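Local coordinates for cell division control protein 73 (PDB 3V46), which serves as a subunit of the yeast PAF1 complex in RNA polymerase II transcription, its C-terminal Ras-like domain promoting association of that complex with chromatin, at residues P11-A23 / R66-F79. Sequence-based numbering, arbitrary orientation. Where two conformers were deposited one is given.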
loop_
_atom_site.group_PDB
_atom_site.type_symbol
_atom_site.label_atom_id
_atom_site.label_comp_id
_atom_site.label_asym_id
_atom_site.label_seq_id
_atom_site.Cartn_x
_atom_site.Cartn_y
_atom_site.Cartn_z
ATOM N N PRO A 11 -4.923 -17.874 -6.424
ATOM C CA PRO A 11 -5.014 -16.773 -7.395
ATOM C C PRO A 11 -3.730 -16.608 -8.213
ATOM O O PRO A 11 -2.630 -16.659 -7.653
ATOM C CB PRO A 11 -5.270 -15.544 -6.516
ATOM C CG PRO A 11 -4.773 -15.926 -5.159
ATOM C CD PRO A 11 -4.980 -17.399 -5.030
ATOM N N ARG A 12 -3.871 -16.409 -9.522
ATOM C CA ARG A 12 -2.716 -16.408 -10.417
ATOM C C ARG A 12 -2.471 -15.099 -11.166
ATOM O O ARG A 12 -1.382 -14.901 -11.713
ATOM C CB ARG A 12 -2.847 -17.538 -11.436
ATOM C CG ARG A 12 -2.738 -18.927 -10.835
ATOM C CD ARG A 12 -3.044 -19.979 -11.877
ATOM N NE ARG A 12 -3.064 -21.327 -11.316
ATOM C CZ ARG A 12 -3.376 -22.418 -12.008
ATOM N NH1 ARG A 12 -3.699 -22.325 -13.293
ATOM N NH2 ARG A 12 -3.370 -23.605 -11.415
ATOM N N LYS A 13 -3.461 -14.211 -11.216
ATOM C CA LYS A 13 -3.260 -12.930 -11.891
ATOM C C LYS A 13 -2.434 -12.044 -10.975
ATOM O O LYS A 13 -2.295 -12.348 -9.789
ATOM C CB LYS A 13 -4.589 -12.262 -12.252
ATOM C CG LYS A 13 -5.397 -13.026 -13.294
ATOM C CD LYS A 13 -5.971 -12.091 -14.352
ATOM C CE LYS A 13 -6.826 -12.853 -15.358
ATOM N NZ LYS A 13 -7.416 -11.961 -16.398
ATOM N N ASP A 14 -1.863 -10.965 -11.510
ATOM C CA ASP A 14 -1.009 -10.110 -10.687
ATOM C C ASP A 14 -1.813 -9.402 -9.601
ATOM O O ASP A 14 -2.839 -8.771 -9.869
ATOM C CB ASP A 14 -0.259 -9.083 -11.533
ATOM C CG ASP A 14 0.795 -9.717 -12.427
ATOM O OD1 ASP A 14 1.235 -10.851 -12.138
ATOM O OD2 ASP A 14 1.202 -9.069 -13.411
ATOM N N PRO A 15 -1.349 -9.508 -8.355
ATOM C CA PRO A 15 -2.055 -8.798 -7.286
ATOM C C PRO A 15 -1.896 -7.279 -7.393
ATOM O O PRO A 15 -0.939 -6.757 -7.983
ATOM C CB PRO A 15 -1.386 -9.330 -6.014
ATOM C CG PRO A 15 -0.041 -9.782 -6.453
ATOM C CD PRO A 15 -0.199 -10.273 -7.854
ATOM N N ILE A 16 -2.838 -6.574 -6.782
ATOM C CA ILE A 16 -2.917 -5.133 -6.889
ATOM C C ILE A 16 -2.792 -4.474 -5.521
ATOM O O ILE A 16 -3.371 -4.942 -4.538
ATOM C CB ILE A 16 -4.255 -4.721 -7.521
ATOM C CG1 ILE A 16 -4.385 -5.354 -8.915
ATOM C CG2 ILE A 16 -4.373 -3.218 -7.597
ATOM C CD1 ILE A 16 -5.771 -5.251 -9.535
ATOM N N ILE A 17 -2.025 -3.389 -5.470
ATOM C CA ILE A 17 -1.918 -2.545 -4.292
ATOM C C ILE A 17 -2.486 -1.185 -4.653
ATOM O O ILE A 17 -2.099 -0.590 -5.656
ATOM C CB ILE A 17 -0.458 -2.385 -3.832
ATOM C CG1 ILE A 17 0.144 -3.745 -3.453
ATOM C CG2 ILE A 17 -0.386 -1.447 -2.627
ATOM C CD1 ILE A 17 1.641 -3.722 -3.060
ATOM N N LEU A 18 -3.423 -0.694 -3.855
ATOM C CA LEU A 18 -3.997 0.627 -4.099
ATOM C C LEU A 18 -3.301 1.653 -3.227
ATOM O O LEU A 18 -3.245 1.499 -2.015
ATOM C CB LEU A 18 -5.481 0.641 -3.771
ATOM C CG LEU A 18 -6.357 -0.364 -4.490
ATOM C CD1 LEU A 18 -7.812 -0.158 -4.087
ATOM C CD2 LEU A 18 -6.184 -0.204 -5.974
ATOM N N ILE A 19 -2.804 2.712 -3.856
ATOM C CA ILE A 19 -2.136 3.795 -3.153
ATOM C C ILE A 19 -2.578 5.129 -3.751
ATOM O O ILE A 19 -1.801 5.823 -4.415
ATOM C CB ILE A 19 -0.598 3.620 -3.166
ATOM C CG1 ILE A 19 0.069 4.663 -2.261
ATOM C CG2 ILE A 19 -0.046 3.665 -4.599
ATOM C CD1 ILE A 19 1.517 4.380 -1.962
ATOM N N PRO A 20 -3.841 5.487 -3.539
ATOM C CA PRO A 20 -4.203 6.856 -3.909
ATOM C C PRO A 20 -3.508 7.825 -2.960
ATOM O O PRO A 20 -3.044 7.413 -1.894
ATOM C CB PRO A 20 -5.698 6.891 -3.668
ATOM C CG PRO A 20 -5.882 5.982 -2.498
ATOM C CD PRO A 20 -4.911 4.828 -2.778
ATOM N N SER A 21 -3.414 9.085 -3.336
ATOM C CA SER A 21 -2.719 10.030 -2.487
ATOM C C SER A 21 -3.574 11.233 -2.140
ATOM O O SER A 21 -4.497 11.591 -2.868
ATOM C CB SER A 21 -1.409 10.504 -3.142
ATOM O OG SER A 21 -1.632 11.235 -4.342
ATOM N N ALA A 22 -3.270 11.823 -0.992
ATOM C CA ALA A 22 -3.761 13.136 -0.622
ATOM C C ALA A 22 -2.546 14.045 -0.414
ATOM O O ALA A 22 -1.403 13.596 -0.501
ATOM C CB ALA A 22 -4.617 13.056 0.638
ATOM N N ALA A 23 -2.775 15.325 -0.158
ATOM C CA ALA A 23 -1.663 16.245 -0.052
ATOM C C ALA A 23 -0.722 15.802 1.050
ATOM O O ALA A 23 0.489 15.961 0.938
ATOM C CB ALA A 23 -2.171 17.671 0.216
ATOM N N ARG A 66 7.315 -18.730 -6.665
ATOM C CA ARG A 66 7.427 -17.904 -7.863
ATOM C C ARG A 66 7.543 -16.421 -7.504
ATOM O O ARG A 66 6.980 -15.978 -6.500
ATOM C CB ARG A 66 6.204 -18.119 -8.752
ATOM C CG ARG A 66 4.897 -17.586 -8.163
ATOM C CD ARG A 66 3.692 -18.008 -9.011
ATOM N NE ARG A 66 2.465 -17.301 -8.638
ATOM C CZ ARG A 66 1.773 -17.531 -7.526
ATOM N NH1 ARG A 66 2.187 -18.449 -6.660
ATOM N NH2 ARG A 66 0.668 -16.838 -7.274
ATOM N N PRO A 67 8.259 -15.636 -8.329
ATOM C CA PRO A 67 8.236 -14.190 -8.060
ATOM C C PRO A 67 6.822 -13.636 -8.240
ATOM O O PRO A 67 6.059 -14.126 -9.065
ATOM C CB PRO A 67 9.178 -13.596 -9.117
ATOM C CG PRO A 67 9.862 -14.756 -9.773
ATOM C CD PRO A 67 9.029 -15.979 -9.536
ATOM N N ILE A 68 6.486 -12.605 -7.475
ATOM C CA ILE A 68 5.173 -11.986 -7.550
ATOM C C ILE A 68 5.337 -10.592 -8.140
ATOM O O ILE A 68 6.225 -9.845 -7.737
ATOM C CB ILE A 68 4.512 -11.882 -6.155
ATOM C CG1 ILE A 68 4.312 -13.269 -5.534
ATOM C CG2 ILE A 68 3.180 -11.139 -6.245
ATOM C CD1 ILE A 68 3.482 -14.225 -6.371
ATOM N N ARG A 69 4.505 -10.264 -9.121
ATOM C CA ARG A 69 4.528 -8.958 -9.748
ATOM C C ARG A 69 3.303 -8.202 -9.298
ATOM O O ARG A 69 2.172 -8.637 -9.519
ATOM C CB ARG A 69 4.525 -9.077 -11.269
ATOM C CG ARG A 69 5.771 -9.732 -11.855
ATOM C CD ARG A 69 5.732 -9.731 -13.379
ATOM N NE ARG A 69 6.896 -10.407 -13.939
ATOM C CZ ARG A 69 7.057 -10.678 -15.231
ATOM N NH1 ARG A 69 6.122 -10.332 -16.104
ATOM N NH2 ARG A 69 8.153 -11.301 -15.650
ATOM N N PHE A 70 3.540 -7.084 -8.629
ATOM C CA PHE A 70 2.476 -6.206 -8.170
ATOM C C PHE A 70 2.169 -5.095 -9.145
ATOM O O PHE A 70 3.065 -4.489 -9.726
ATOM C CB PHE A 70 2.848 -5.572 -6.824
ATOM C CG PHE A 70 3.011 -6.561 -5.719
ATOM C CD1 PHE A 70 1.919 -6.963 -4.964
ATOM C CD2 PHE A 70 4.258 -7.097 -5.427
ATOM C CE1 PHE A 70 2.063 -7.886 -3.939
ATOM C CE2 PHE A 70 4.406 -8.012 -4.406
ATOM C CZ PHE A 70 3.309 -8.408 -3.663
ATOM N N ILE A 71 0.881 -4.831 -9.299
ATOM C CA ILE A 71 0.403 -3.641 -9.972
ATOM C C ILE A 71 0.026 -2.658 -8.875
ATOM O O ILE A 71 -0.817 -2.957 -8.039
ATOM C CB ILE A 71 -0.825 -3.974 -10.820
ATOM C CG1 ILE A 71 -0.447 -5.002 -11.897
ATOM C CG2 ILE A 71 -1.398 -2.720 -11.450
ATOM C CD1 ILE A 71 -1.638 -5.632 -12.557
ATOM N N ILE A 72 0.657 -1.494 -8.871
ATOM C CA ILE A 72 0.463 -0.503 -7.812
ATOM C C ILE A 72 -0.117 0.741 -8.459
ATOM O O ILE A 72 0.501 1.344 -9.326
ATOM C CB ILE A 72 1.789 -0.181 -7.116
ATOM C CG1 ILE A 72 2.438 -1.478 -6.618
ATOM C CG2 ILE A 72 1.561 0.815 -5.969
ATOM C CD1 ILE A 72 3.778 -1.303 -5.950
ATOM N N VAL A 73 -1.335 1.092 -8.077
ATOM C CA VAL A 73 -2.060 2.138 -8.775
ATOM C C VAL A 73 -2.618 3.162 -7.820
ATOM O O VAL A 73 -3.009 2.823 -6.704
ATOM C CB VAL A 73 -3.206 1.571 -9.636
ATOM C CG1 VAL A 73 -2.651 0.898 -10.863
ATOM C CG2 VAL A 73 -4.086 0.606 -8.843
ATOM N N ASP A 74 -2.705 4.409 -8.286
ATOM C CA ASP A 74 -3.228 5.510 -7.470
ATOM C C ASP A 74 -4.674 5.850 -7.796
ATOM O O ASP A 74 -5.191 6.868 -7.348
ATOM C CB ASP A 74 -2.342 6.761 -7.569
ATOM C CG ASP A 74 -2.437 7.483 -8.915
ATOM O OD1 ASP A 74 -3.201 7.062 -9.798
ATOM O OD2 ASP A 74 -1.739 8.508 -9.084
ATOM N N ASN A 75 -5.329 4.969 -8.546
ATOM C CA ASN A 75 -6.676 5.204 -9.039
ATOM C C ASN A 75 -7.335 3.863 -9.337
ATOM O O ASN A 75 -6.698 2.822 -9.256
ATOM C CB ASN A 75 -6.620 6.033 -10.319
ATOM C CG ASN A 75 -5.976 5.272 -11.459
ATOM O OD1 ASN A 75 -6.658 4.607 -12.243
ATOM N ND2 ASN A 75 -4.659 5.316 -11.527
ATOM N N THR A 76 -8.608 3.876 -9.690
ATOM C CA THR A 76 -9.318 2.626 -9.943
ATOM C C THR A 76 -9.854 2.524 -11.365
ATOM O O THR A 76 -10.817 1.796 -11.613
ATOM C CB THR A 76 -10.484 2.425 -8.950
ATOM O OG1 THR A 76 -11.390 3.525 -9.042
ATOM C CG2 THR A 76 -9.966 2.317 -7.517
ATOM N N ARG A 77 -9.229 3.235 -12.301
ATOM C CA ARG A 77 -9.675 3.205 -13.692
ATOM C C ARG A 77 -9.526 1.816 -14.332
ATOM O O ARG A 77 -10.268 1.469 -15.247
ATOM C CB ARG A 77 -8.917 4.249 -14.520
ATOM C CG ARG A 77 -9.124 5.686 -14.045
ATOM C CD ARG A 77 -8.505 6.709 -15.006
ATOM N NE ARG A 77 -7.056 6.544 -15.136
ATOM C CZ ARG A 77 -6.160 7.099 -14.321
ATOM N NH1 ARG A 77 -4.864 6.889 -14.510
ATOM N NH2 ARG A 77 -6.560 7.865 -13.314
ATOM N N MET A 78 -8.570 1.028 -13.854
ATOM C CA MET A 78 -8.303 -0.293 -14.421
ATOM C C MET A 78 -9.381 -1.303 -14.052
ATOM O O MET A 78 -9.403 -2.402 -14.595
ATOM C CB MET A 78 -6.948 -0.829 -13.941
ATOM C CG MET A 78 -6.937 -1.316 -12.490
ATOM S SD MET A 78 -5.379 -2.102 -12.021
ATOM C CE MET A 78 -5.527 -3.703 -12.808
ATOM N N PHE A 79 -10.261 -0.934 -13.127
ATOM C CA PHE A 79 -11.219 -1.877 -12.563
ATOM C C PHE A 79 -12.485 -1.924 -13.403
ATOM O O PHE A 79 -13.548 -1.477 -12.978
ATOM C CB PHE A 79 -11.533 -1.503 -11.115
ATOM C CG PHE A 79 -10.384 -1.735 -10.175
ATOM C CD1 PHE A 79 -9.364 -0.815 -10.065
ATOM C CD2 PHE A 79 -10.325 -2.884 -9.412
ATOM C CE1 PHE A 79 -8.309 -1.040 -9.201
ATOM C CE2 PHE A 79 -9.279 -3.105 -8.558
ATOM C CZ PHE A 79 -8.271 -2.184 -8.456
HETATM O O HOH W 1 0.332 -13.754 -8.765
HETATM O O HOH W 2 2.293 -12.137 -10.027
HETATM O O HOH W 3 -0.847 9.732 -6.656
HETATM O O HOH W 4 -4.365 9.501 -6.206
#
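Ile17 pairs with Ile72 where the parallel strands 16-18 and 68-73 run together, joined by four backbone hydrogen bonds. Ile17 N donates to Ile71 O (2.9 Å) and Ile17 O accepts from Val73 N; Ile71 N to Pro15 O and Ile19 N to Val73 O extend the pairing at the two ends. On the face that carries Ile17, Phe70 and Ile72, the CD1 methyl of Ile17 rests 3.8 Å from Phe70 CD1. With CG anti to the carbonyl carbon (chi1 -63°), the Phe70 ring stands beside Ile17 and Pro15; Pro15 CG also comes within 3.7 Å of Phe70 CD1, while Ile68 CG2 sits over one ring face, toward the rim, and touches Pro15 CG. Farther along, the CG2 methyls of Ile19 and Ile72 meet at 3.5 Å. Leu160 packs on both Ile17 and Phe70 from helix 149-166, which lies against this face.

The other face bears Ile16, Leu18, Ile71 and Val73. Leu18 CD2 touches both Val73 CG2 (3.6 Å) and Phe79 CZ, whereas the extended Ile16 reaches tip to tip for Met78, CD1 to CE 3.6 Å; the bend at Met78 chi3 (-76°) turns that methyl inward. Met78 and Phe79 belong to the type I turn 76-79, which folds back over this face.

Water takes over at the ends. One molecule donates to Asp14 OD1 (2.7 Å) and accepts from Arg69 N, while the Arg69 guanidinium turns to Glu58; two others bridge Asp74 to Ser21, through OD2 and OG and through the backbone. Strand 16-18 also bonds to strand 88-92, and is thus an inner strand of the Ras-like sheet. Apolar packing on both faces and backbone bonds between them imply a largely apolar pairing whose centre is probably poor in water, with the water bridges lying toward its two ends.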